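Local coordinates for protein DNA polymerase III subunit delta (Bacillus subtilis, PDB 3ZH9) that forms part of the clamp loader that places the beta sliding clamp on primed DNA, where it probably acts as the wrench that opens the clamp ring, at residues A[4-9]-A[29-34]; A[38-43]-A[75-80]; A[45-50]-A[69-74]. All coordinates share one frame; numbering follows the deposited sequence.

Contact 1. Residues A[4-9]-A[29-34]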
loop_
_atom_site.group_PDB
_atom_site.type_symbol
_atom_site.label_atom_id
_atom_site.label_comp_id
_atom_site.label_asym_id
_atom_site.label_seq_id
_atom_site.Cartn_x
_atom_site.Cartn_y
_atom_site.Cartn_z
ATOM N N ASP A 4 11.820 -8.779 -10.360
ATOM C CA ASP A 4 13.101 -9.479 -10.472
ATOM C C ASP A 4 13.143 -10.578 -9.404
ATOM O O ASP A 4 13.381 -11.748 -9.699
ATOM C CB ASP A 4 14.230 -8.465 -10.309
ATOM C CG ASP A 4 15.627 -9.102 -10.236
ATOM O OD1 ASP A 4 15.985 -9.973 -11.067
ATOM O OD2 ASP A 4 16.390 -8.689 -9.336
ATOM N N VAL A 5 12.881 -10.194 -8.162
ATOM C CA VAL A 5 12.799 -11.161 -7.088
ATOM C C VAL A 5 11.756 -12.250 -7.373
ATOM O O VAL A 5 12.063 -13.434 -7.266
ATOM C CB VAL A 5 12.550 -10.488 -5.726
ATOM C CG1 VAL A 5 12.393 -11.548 -4.600
ATOM C CG2 VAL A 5 13.697 -9.566 -5.407
ATOM N N TRP A 6 10.538 -11.869 -7.758
ATOM C CA TRP A 6 9.483 -12.871 -7.939
ATOM C C TRP A 6 9.850 -13.893 -8.999
ATOM O O TRP A 6 9.677 -15.091 -8.803
ATOM C CB TRP A 6 8.126 -12.229 -8.260
ATOM C CG TRP A 6 7.569 -11.389 -7.131
ATOM C CD1 TRP A 6 8.156 -11.142 -5.917
ATOM C CD2 TRP A 6 6.319 -10.683 -7.122
ATOM N NE1 TRP A 6 7.351 -10.324 -5.157
ATOM C CE2 TRP A 6 6.219 -10.027 -5.877
ATOM C CE3 TRP A 6 5.279 -10.543 -8.046
ATOM C CZ2 TRP A 6 5.111 -9.252 -5.531
ATOM C CZ3 TRP A 6 4.177 -9.768 -7.698
ATOM C CH2 TRP A 6 4.105 -9.133 -6.456
ATOM N N LYS A 7 10.374 -13.411 -10.119
ATOM C CA LYS A 7 10.819 -14.280 -11.199
ATOM C C LYS A 7 11.987 -15.180 -10.769
ATOM O O LYS A 7 12.019 -16.361 -11.108
ATOM C CB LYS A 7 11.219 -13.427 -12.402
ATOM C CG LYS A 7 11.484 -14.185 -13.685
ATOM C CD LYS A 7 11.839 -13.196 -14.790
ATOM C CE LYS A 7 12.014 -13.875 -16.139
ATOM N NZ LYS A 7 10.731 -14.424 -16.664
ATOM N N SER A 8 12.934 -14.618 -10.024
ATOM C CA SER A 8 14.067 -15.392 -9.495
ATOM C C SER A 8 13.601 -16.566 -8.628
ATOM O O SER A 8 14.059 -17.696 -8.793
ATOM C CB SER A 8 14.988 -14.507 -8.647
ATOM O OG SER A 8 15.742 -13.660 -9.470
ATOM N N LEU A 9 12.689 -16.284 -7.702
ATOM C CA LEU A 9 12.193 -17.302 -6.790
ATOM C C LEU A 9 11.584 -18.456 -7.571
ATOM O O LEU A 9 11.771 -19.618 -7.212
ATOM C CB LEU A 9 11.158 -16.718 -5.827
ATOM C CG LEU A 9 11.705 -15.719 -4.812
ATOM C CD1 LEU A 9 10.584 -15.175 -3.949
ATOM C CD2 LEU A 9 12.770 -16.409 -3.947
ATOM N N GLN A 29 5.121 -7.530 1.955
ATOM C CA GLN A 29 4.381 -8.662 2.493
ATOM C C GLN A 29 4.255 -9.746 1.461
ATOM O O GLN A 29 4.468 -10.911 1.758
ATOM C CB GLN A 29 2.977 -8.253 2.962
ATOM C CG GLN A 29 2.965 -7.276 4.125
ATOM C CD GLN A 29 3.929 -7.671 5.234
ATOM O OE1 GLN A 29 4.201 -8.857 5.448
ATOM N NE2 GLN A 29 4.459 -6.674 5.938
ATOM N N GLU A 30 3.896 -9.366 0.243
ATOM C CA GLU A 30 3.678 -10.356 -0.806
ATOM C C GLU A 30 4.983 -11.112 -1.126
ATOM O O GLU A 30 4.978 -12.320 -1.364
ATOM C CB GLU A 30 3.102 -9.676 -2.045
ATOM C CG GLU A 30 3.038 -10.568 -3.257
ATOM C CD GLU A 30 2.101 -11.745 -3.063
ATOM O OE1 GLU A 30 1.286 -11.696 -2.119
ATOM O OE2 GLU A 30 2.174 -12.711 -3.854
ATOM N N THR A 31 6.101 -10.395 -1.094
ATOM C CA THR A 31 7.411 -10.972 -1.413
ATOM C C THR A 31 7.886 -11.929 -0.318
ATOM O O THR A 31 8.387 -13.019 -0.597
ATOM C CB THR A 31 8.463 -9.845 -1.636
ATOM O OG1 THR A 31 8.039 -9.013 -2.726
ATOM C CG2 THR A 31 9.853 -10.431 -1.938
ATOM N N VAL A 32 7.733 -11.505 0.930
ATOM C CA VAL A 32 8.054 -12.355 2.069
ATOM C C VAL A 32 7.247 -13.647 1.978
ATOM O O VAL A 32 7.743 -14.734 2.260
ATOM C CB VAL A 32 7.740 -11.633 3.397
ATOM C CG1 VAL A 32 7.586 -12.632 4.536
ATOM C CG2 VAL A 32 8.819 -10.612 3.708
ATOM N N SER A 33 5.995 -13.518 1.558
ATOM C CA SER A 33 5.126 -14.675 1.419
ATOM C C SER A 33 5.616 -15.618 0.313
ATOM O O SER A 33 5.615 -16.842 0.476
ATOM C CB SER A 33 3.684 -14.220 1.155
ATOM O OG SER A 33 2.817 -15.333 1.086
ATOM N N ARG A 34 6.037 -15.052 -0.816
ATOM C CA ARG A 34 6.555 -15.879 -1.903
ATOM C C ARG A 34 7.860 -16.554 -1.492
ATOM O O ARG A 34 8.159 -17.668 -1.930
ATOM C CB ARG A 34 6.744 -15.062 -3.187
ATOM C CG ARG A 34 5.432 -14.812 -3.950
ATOM C CD ARG A 34 5.568 -13.647 -4.940
ATOM N NE ARG A 34 4.284 -13.306 -5.548
ATOM C CZ ARG A 34 3.939 -13.578 -6.804
ATOM N NH1 ARG A 34 4.788 -14.199 -7.619
ATOM N NH2 ARG A 34 2.743 -13.215 -7.253
HETATM O O HOH W 1 7.464 -15.666 -7.193
#
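Trp6 and Arg34 form a stacked cation-pi pair, the guanidinium lying flat on one face of the indole with the two planes 8° apart and the centres 3.9 Å apart. Arg34 CD continues the cover, sitting 3.6 Å from the centroid of the Trp6 five-membered ring. The guanidinium is kept from swinging off by the salt bridge from Arg34 NE to Glu30 OE2 (2.8 Å), one helical turn back, and by water 1, which links Arg34 NH1 to Trp6 O.

Hydrogen bonding holds the N-H edge of the indole. Trp6 NE1 donates to Thr31 OG1 at 2.8 Å and 166°, nearly in the ring plane; the hydroxyl also bonds to Leu27 O, so this buried oxygen both accepts and donates. The axes of segments 4-9 and 29-34, on helices 2-10 and 25-39, run 13° apart and 10.5 Å from each other at closest approach, beside a parallel sheet of strand order 2-3-4-1-5, the AAA+ order.

Apolar contacts fill in the sheet side. Val5 CG1 reaches Thr31 CG2 at 3.8 Å, with Met141 of strand 139-142 against both residues. Leu9, which touches Tyr18 of strand 17-21, packs its CD1 on Arg34 CB at 3.9 Å. Along the benzo ring, the methylene Glu30 CG meets Trp6 CZ2 obliquely at 3.3 Å, and Phe186 of helix 182-195 touches Trp6, Glu30 and Arg34.

Contact 2. Residues A[38-43]-A[75-80]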
loop_
_atom_site.group_PDB
_atom_site.type_symbol
_atom_site.label_atom_id
_atom_site.label_comp_id
_atom_site.label_asym_id
_atom_site.label_seq_id
_atom_site.Cartn_x
_atom_site.Cartn_y
_atom_site.Cartn_z
ATOM N N THR A 38 8.441 -20.616 -1.044
ATOM C CA THR A 38 9.577 -21.237 -1.713
ATOM C C THR A 38 10.446 -22.103 -0.771
ATOM O O THR A 38 10.862 -23.193 -1.150
ATOM C CB THR A 38 10.462 -20.190 -2.436
ATOM O OG1 THR A 38 9.656 -19.384 -3.303
ATOM C CG2 THR A 38 11.514 -20.877 -3.267
ATOM N N VAL A 39 10.728 -21.636 0.444
ATOM C CA VAL A 39 11.700 -22.360 1.277
ATOM C C VAL A 39 11.082 -23.219 2.384
ATOM O O VAL A 39 11.659 -24.225 2.778
ATOM C CB VAL A 39 12.787 -21.421 1.887
ATOM C CG1 VAL A 39 13.110 -20.293 0.945
ATOM C CG2 VAL A 39 12.330 -20.860 3.199
ATOM N N VAL A 40 9.919 -22.825 2.887
ATOM C CA VAL A 40 9.318 -23.499 4.036
ATOM C C VAL A 40 8.298 -24.565 3.637
ATOM O O VAL A 40 7.506 -24.369 2.711
ATOM C CB VAL A 40 8.647 -22.493 5.001
ATOM C CG1 VAL A 40 8.073 -23.210 6.205
ATOM C CG2 VAL A 40 9.635 -21.440 5.446
ATOM N N ASP A 41 8.342 -25.698 4.341
ATOM C CA ASP A 41 7.369 -26.773 4.177
ATOM C C ASP A 41 6.457 -26.764 5.391
ATOM O O ASP A 41 6.927 -26.720 6.528
ATOM C CB ASP A 41 8.065 -28.133 4.079
ATOM C CG ASP A 41 9.172 -28.154 3.033
ATOM O OD1 ASP A 41 8.860 -28.279 1.827
ATOM O OD2 ASP A 41 10.359 -28.062 3.421
ATOM N N GLN A 42 5.153 -26.806 5.162
ATOM C CA GLN A 42 4.216 -26.673 6.269
ATOM C C GLN A 42 4.443 -27.695 7.385
ATOM O O GLN A 42 4.191 -27.399 8.553
ATOM C CB GLN A 42 2.771 -26.715 5.767
ATOM C CG GLN A 42 2.324 -25.422 5.100
ATOM C CD GLN A 42 2.187 -24.276 6.086
ATOM O OE1 GLN A 42 1.429 -24.364 7.055
ATOM N NE2 GLN A 42 2.926 -23.192 5.848
ATOM N N GLU A 43 4.932 -28.882 7.028
ATOM C CA GLU A 43 5.128 -29.952 8.008
ATOM C C GLU A 43 6.247 -29.641 9.005
ATOM O O GLU A 43 6.288 -30.215 10.095
ATOM C CB GLU A 43 5.386 -31.295 7.314
ATOM N N ARG A 75 16.205 -26.126 3.931
ATOM C CA ARG A 75 16.491 -24.734 4.229
ATOM C C ARG A 75 15.676 -24.228 5.398
ATOM O O ARG A 75 14.611 -24.751 5.712
ATOM C CB ARG A 75 16.219 -23.835 3.013
ATOM C CG ARG A 75 17.346 -23.769 1.988
ATOM C CD ARG A 75 17.412 -22.383 1.399
ATOM N NE ARG A 75 18.158 -22.294 0.145
ATOM C CZ ARG A 75 17.665 -22.631 -1.044
ATOM N NH1 ARG A 75 16.427 -23.105 -1.152
ATOM N NH2 ARG A 75 18.419 -22.513 -2.128
ATOM N N ARG A 76 16.185 -23.162 6.001
ATOM C CA ARG A 76 15.565 -22.488 7.120
ATOM C C ARG A 76 15.254 -21.065 6.638
ATOM O O ARG A 76 15.940 -20.548 5.761
ATOM C CB ARG A 76 16.580 -22.511 8.263
ATOM C CG ARG A 76 16.382 -21.559 9.382
ATOM C CD ARG A 76 17.530 -21.702 10.373
ATOM N NE ARG A 76 17.532 -23.000 11.050
ATOM C CZ ARG A 76 16.491 -23.503 11.713
ATOM N NH1 ARG A 76 15.353 -22.831 11.783
ATOM N NH2 ARG A 76 16.582 -24.688 12.299
ATOM N N LEU A 77 14.195 -20.457 7.165
ATOM C CA LEU A 77 13.851 -19.077 6.834
ATOM C C LEU A 77 13.853 -18.222 8.091
ATOM O O LEU A 77 13.172 -18.532 9.060
ATOM C CB LEU A 77 12.478 -18.992 6.156
ATOM C CG LEU A 77 11.965 -17.602 5.752
ATOM C CD1 LEU A 77 12.965 -16.863 4.853
ATOM C CD2 LEU A 77 10.624 -17.731 5.044
ATOM N N VAL A 78 14.613 -17.136 8.075
ATOM C CA VAL A 78 14.686 -16.263 9.235
ATOM C C VAL A 78 14.337 -14.849 8.803
ATOM O O VAL A 78 15.003 -14.269 7.940
ATOM C CB VAL A 78 16.084 -16.260 9.897
ATOM C CG1 VAL A 78 16.170 -15.143 10.940
ATOM C CG2 VAL A 78 16.413 -17.628 10.522
ATOM N N ILE A 79 13.278 -14.306 9.393
ATOM C CA ILE A 79 12.801 -12.981 9.032
ATOM C C ILE A 79 13.055 -11.998 10.166
ATOM O O ILE A 79 12.734 -12.262 11.330
ATOM C CB ILE A 79 11.310 -13.025 8.664
ATOM C CG1 ILE A 79 11.098 -13.973 7.484
ATOM C CG2 ILE A 79 10.776 -11.636 8.349
ATOM C CD1 ILE A 79 9.658 -14.235 7.190
ATOM N N VAL A 80 13.655 -10.872 9.814
ATOM C CA VAL A 80 14.043 -9.861 10.782
ATOM C C VAL A 80 13.456 -8.520 10.383
ATOM O O VAL A 80 13.948 -7.868 9.453
ATOM C CB VAL A 80 15.579 -9.746 10.875
ATOM C CG1 VAL A 80 15.964 -8.674 11.852
ATOM C CG2 VAL A 80 16.166 -11.065 11.295
HETATM O O HOH W 2 12.203 -26.239 5.041
#
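Val39 and Val40, at the point where helix 25-39 gives way to loop, both press a methyl onto Leu77 of strand 76-81, next to the edge strand of the AAA+-like parallel sheet. The tight part is small: Val39 CG2 comes within 3.5 Å of Leu77 CB, and Val40 CG2 within 3.8 Å of that same carbon. Val39 is rotated partway out of a staggered position (chi1 -33°), with CG2 lodged between its backbone nitrogen and carbonyl carbon. Leu77 CD2 lies 3.9 Å from Val40 CG2, and both valine side chains cross that of Leu77 at about a right angle. Ile35 and Arg36 also touch Leu77.

Toward Arg75 the fit slackens. Val39 CB and Arg75 CB stand 4.3 Å apart, with Val14 from a loop touching both residues. On the exposed loop beyond, water 2 is 2.9 Å from Arg75 O and 3.1 Å from Asp41 OD2, though which neighbours take its protons is unsettled. Arg76 points away, and its guanidinium bonds to the carbonyls of Thr68, Phe69 and Phe47.

The direct contact is therefore nondirectional: shape and apolar burial hold the helix end to the sheet, while polar linkage between the segments runs through water.

Contact 3. Residues A[45-50]-A[69-74]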
loop_
_atom_site.group_PDB
_atom_site.type_symbol
_atom_site.label_atom_id
_atom_site.label_comp_id
_atom_site.label_asym_id
_atom_site.label_seq_id
_atom_site.Cartn_x
_atom_site.Cartn_y
_atom_site.Cartn_z
ATOM N N LYS A 45 7.266 -26.140 9.524
ATOM C CA LYS A 45 7.290 -24.676 9.613
ATOM C C LYS A 45 7.560 -24.185 11.039
ATOM O O LYS A 45 8.135 -23.108 11.240
ATOM C CB LYS A 45 6.006 -24.064 9.037
ATOM C CG LYS A 45 5.025 -23.534 10.081
ATOM C CD LYS A 45 3.699 -23.111 9.439
ATOM C CE LYS A 45 3.558 -21.598 9.278
ATOM N N ASP A 46 7.157 -24.976 12.029
ATOM C CA ASP A 46 7.434 -24.633 13.422
ATOM C C ASP A 46 8.936 -24.621 13.711
ATOM O O ASP A 46 9.401 -23.945 14.639
ATOM C CB ASP A 46 6.767 -25.638 14.366
ATOM C CG ASP A 46 5.296 -25.811 14.078
ATOM O OD1 ASP A 46 4.621 -24.804 13.755
ATOM O OD2 ASP A 46 4.809 -26.955 14.176
ATOM N N PHE A 47 9.689 -25.394 12.931
ATOM C CA PHE A 47 11.104 -25.592 13.198
ATOM C C PHE A 47 11.991 -24.768 12.275
ATOM O O PHE A 47 13.101 -24.398 12.647
ATOM C CB PHE A 47 11.456 -27.070 13.057
ATOM C CG PHE A 47 10.449 -27.984 13.676
ATOM C CD1 PHE A 47 10.130 -27.875 15.015
ATOM C CD2 PHE A 47 9.807 -28.942 12.916
ATOM C CE1 PHE A 47 9.189 -28.709 15.582
ATOM C CE2 PHE A 47 8.872 -29.781 13.482
ATOM C CZ PHE A 47 8.560 -29.662 14.815
ATOM N N ASN A 48 11.500 -24.481 11.074
ATOM C CA ASN A 48 12.359 -23.910 10.035
ATOM C C ASN A 48 11.955 -22.495 9.623
ATOM O O ASN A 48 12.441 -21.954 8.627
ATOM C CB ASN A 48 12.401 -24.842 8.826
ATOM C CG ASN A 48 13.094 -26.159 9.132
ATOM O OD1 ASN A 48 14.170 -26.179 9.721
ATOM N ND2 ASN A 48 12.477 -27.265 8.736
ATOM N N LEU A 49 11.067 -21.893 10.402
ATOM C CA LEU A 49 10.664 -20.521 10.144
ATOM C C LEU A 49 10.748 -19.730 11.431
ATOM O O LEU A 49 10.263 -20.178 12.464
ATOM C CB LEU A 49 9.241 -20.482 9.597
ATOM C CG LEU A 49 8.617 -19.092 9.431
ATOM C CD1 LEU A 49 9.516 -18.164 8.608
ATOM C CD2 LEU A 49 7.250 -19.216 8.794
ATOM N N SER A 50 11.382 -18.566 11.385
ATOM C CA SER A 50 11.425 -17.700 12.556
ATOM C C SER A 50 11.237 -16.263 12.124
ATOM O O SER A 50 11.806 -15.824 11.117
ATOM C CB SER A 50 12.749 -17.830 13.307
ATOM O OG SER A 50 13.163 -19.176 13.372
ATOM N N PHE A 69 21.236 -25.387 11.747
ATOM C CA PHE A 69 20.851 -26.233 10.625
ATOM C C PHE A 69 19.333 -26.308 10.529
ATOM O O PHE A 69 18.639 -26.282 11.546
ATOM C CB PHE A 69 21.399 -27.656 10.781
ATOM C CG PHE A 69 22.895 -27.740 10.762
ATOM C CD1 PHE A 69 23.654 -26.767 10.133
ATOM C CD2 PHE A 69 23.548 -28.804 11.376
ATOM C CE1 PHE A 69 25.038 -26.845 10.115
ATOM C CE2 PHE A 69 24.930 -28.890 11.361
ATOM C CZ PHE A 69 25.677 -27.906 10.726
ATOM N N PRO A 70 18.809 -26.419 9.302
ATOM C CA PRO A 70 17.380 -26.705 9.186
ATOM C C PRO A 70 17.064 -28.045 9.837
ATOM O O PRO A 70 17.914 -28.941 9.973
ATOM C CB PRO A 70 17.152 -26.792 7.671
ATOM C CG PRO A 70 18.353 -26.153 7.050
ATOM C CD PRO A 70 19.485 -26.401 7.996
ATOM N N PHE A 71 15.817 -28.189 10.243
ATOM C CA PHE A 71 15.417 -29.402 10.909
ATOM C C PHE A 71 14.502 -30.182 9.989
ATOM O O PHE A 71 13.393 -29.737 9.676
ATOM C CB PHE A 71 14.740 -29.069 12.245
ATOM C CG PHE A 71 14.223 -30.270 12.981
ATOM C CD1 PHE A 71 15.089 -31.241 13.441
ATOM C CD2 PHE A 71 12.869 -30.418 13.218
ATOM C CE1 PHE A 71 14.616 -32.338 14.116
ATOM C CE2 PHE A 71 12.389 -31.515 13.905
ATOM C CZ PHE A 71 13.261 -32.476 14.349
ATOM N N MET A 72 14.979 -31.345 9.555
ATOM C CA MET A 72 14.230 -32.193 8.637
ATOM C C MET A 72 13.728 -31.382 7.454
ATOM O O MET A 72 12.563 -31.477 7.062
ATOM C CB MET A 72 13.074 -32.872 9.362
ATOM C CG MET A 72 13.547 -33.833 10.451
ATOM S SD MET A 72 12.215 -34.591 11.381
ATOM C CE MET A 72 13.146 -35.696 12.439
ATOM N N GLY A 73 14.628 -30.576 6.903
ATOM C CA GLY A 73 14.326 -29.725 5.772
ATOM C C GLY A 73 15.632 -29.320 5.129
ATOM O O GLY A 73 16.696 -29.505 5.723
ATOM N N GLU A 74 15.556 -28.768 3.922
ATOM C CA GLU A 74 16.750 -28.365 3.189
ATOM C C GLU A 74 17.177 -26.965 3.598
ATOM O O GLU A 74 18.361 -26.647 3.611
ATOM C CB GLU A 74 16.500 -28.409 1.675
#
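Phe47 offers one face of its ring to the edge of Phe71, an edge-to-face pair with centroids 5.0 Å apart and planes at 87°. The meeting is closest at the Phe47 ring margin, where Phe71 CD2 lies 3.4 Å from Phe47 CD2 and 3.6 Å from Phe47 CB. Both rings have a neighbour of their own segment as well: Asp46 CB lies over the opposite face of Phe47, and Met72 CG over a face of Phe71.

Asn48 comes next and is buried, in contrast to the exposed rings. Its CG is anti to the carbonyl carbon (chi1 -67°), which carries the amide across to the loop, where it pairs with the backbone of Phe71 through both ends. Phe71 N donates to Asn48 OD1 at 2.7 Å, almost straight and on a lone pair in the carbonyl plane, while Asn48 ND2 donates to Phe71 O at 2.8 Å from a position tilted off the plane of that carbonyl. Two bonds to one residue fix the rotation of the amide and hold the Phe71 backbone in a set orientation. The loop 69-74 precedes strand 76-81 of the AAA+-like sheet; in the delta subunit of Escherichia coli the corresponding loop carries a hydrophobic pair that plugs into a pocket of the beta clamp, and Phe71, exposed and in the position of the phenylalanine of that pair, probably plays that part here.

Pro70 flanks the amide, its CA 3.3 Å from Asn48 OD1, and on the other side of Phe71 the left-handed backbone of Met72 turns the chain so that Gly73 CA comes 4.3 Å from Asn48 ND2. Ser50 has by then entered strand 49-53, bonding through its backbone to Leu77 and through OG to Asp65.

From the N terminus, contact 1 closes first, bringing helix 2-10 beside helix 25-39, with strand 17-21 intervening in the chain. Contact 2 opens only afterwards, at the far end of that second helix, and its loop runs on to strand 76-81. Contact 3 falls wholly within that loop, joining the entry of strand 49-53 to the segment just before strand 76-81. Contacts 1 and 2 meet where Val32 packs on Ile79, and contacts 2 and 3 where Ile79 N probably bonds to Ser50 O across adjacent strands. Together they tie two helices, the edge strand 49-53, its neighbour 76-81 and an exposed loop into one domain.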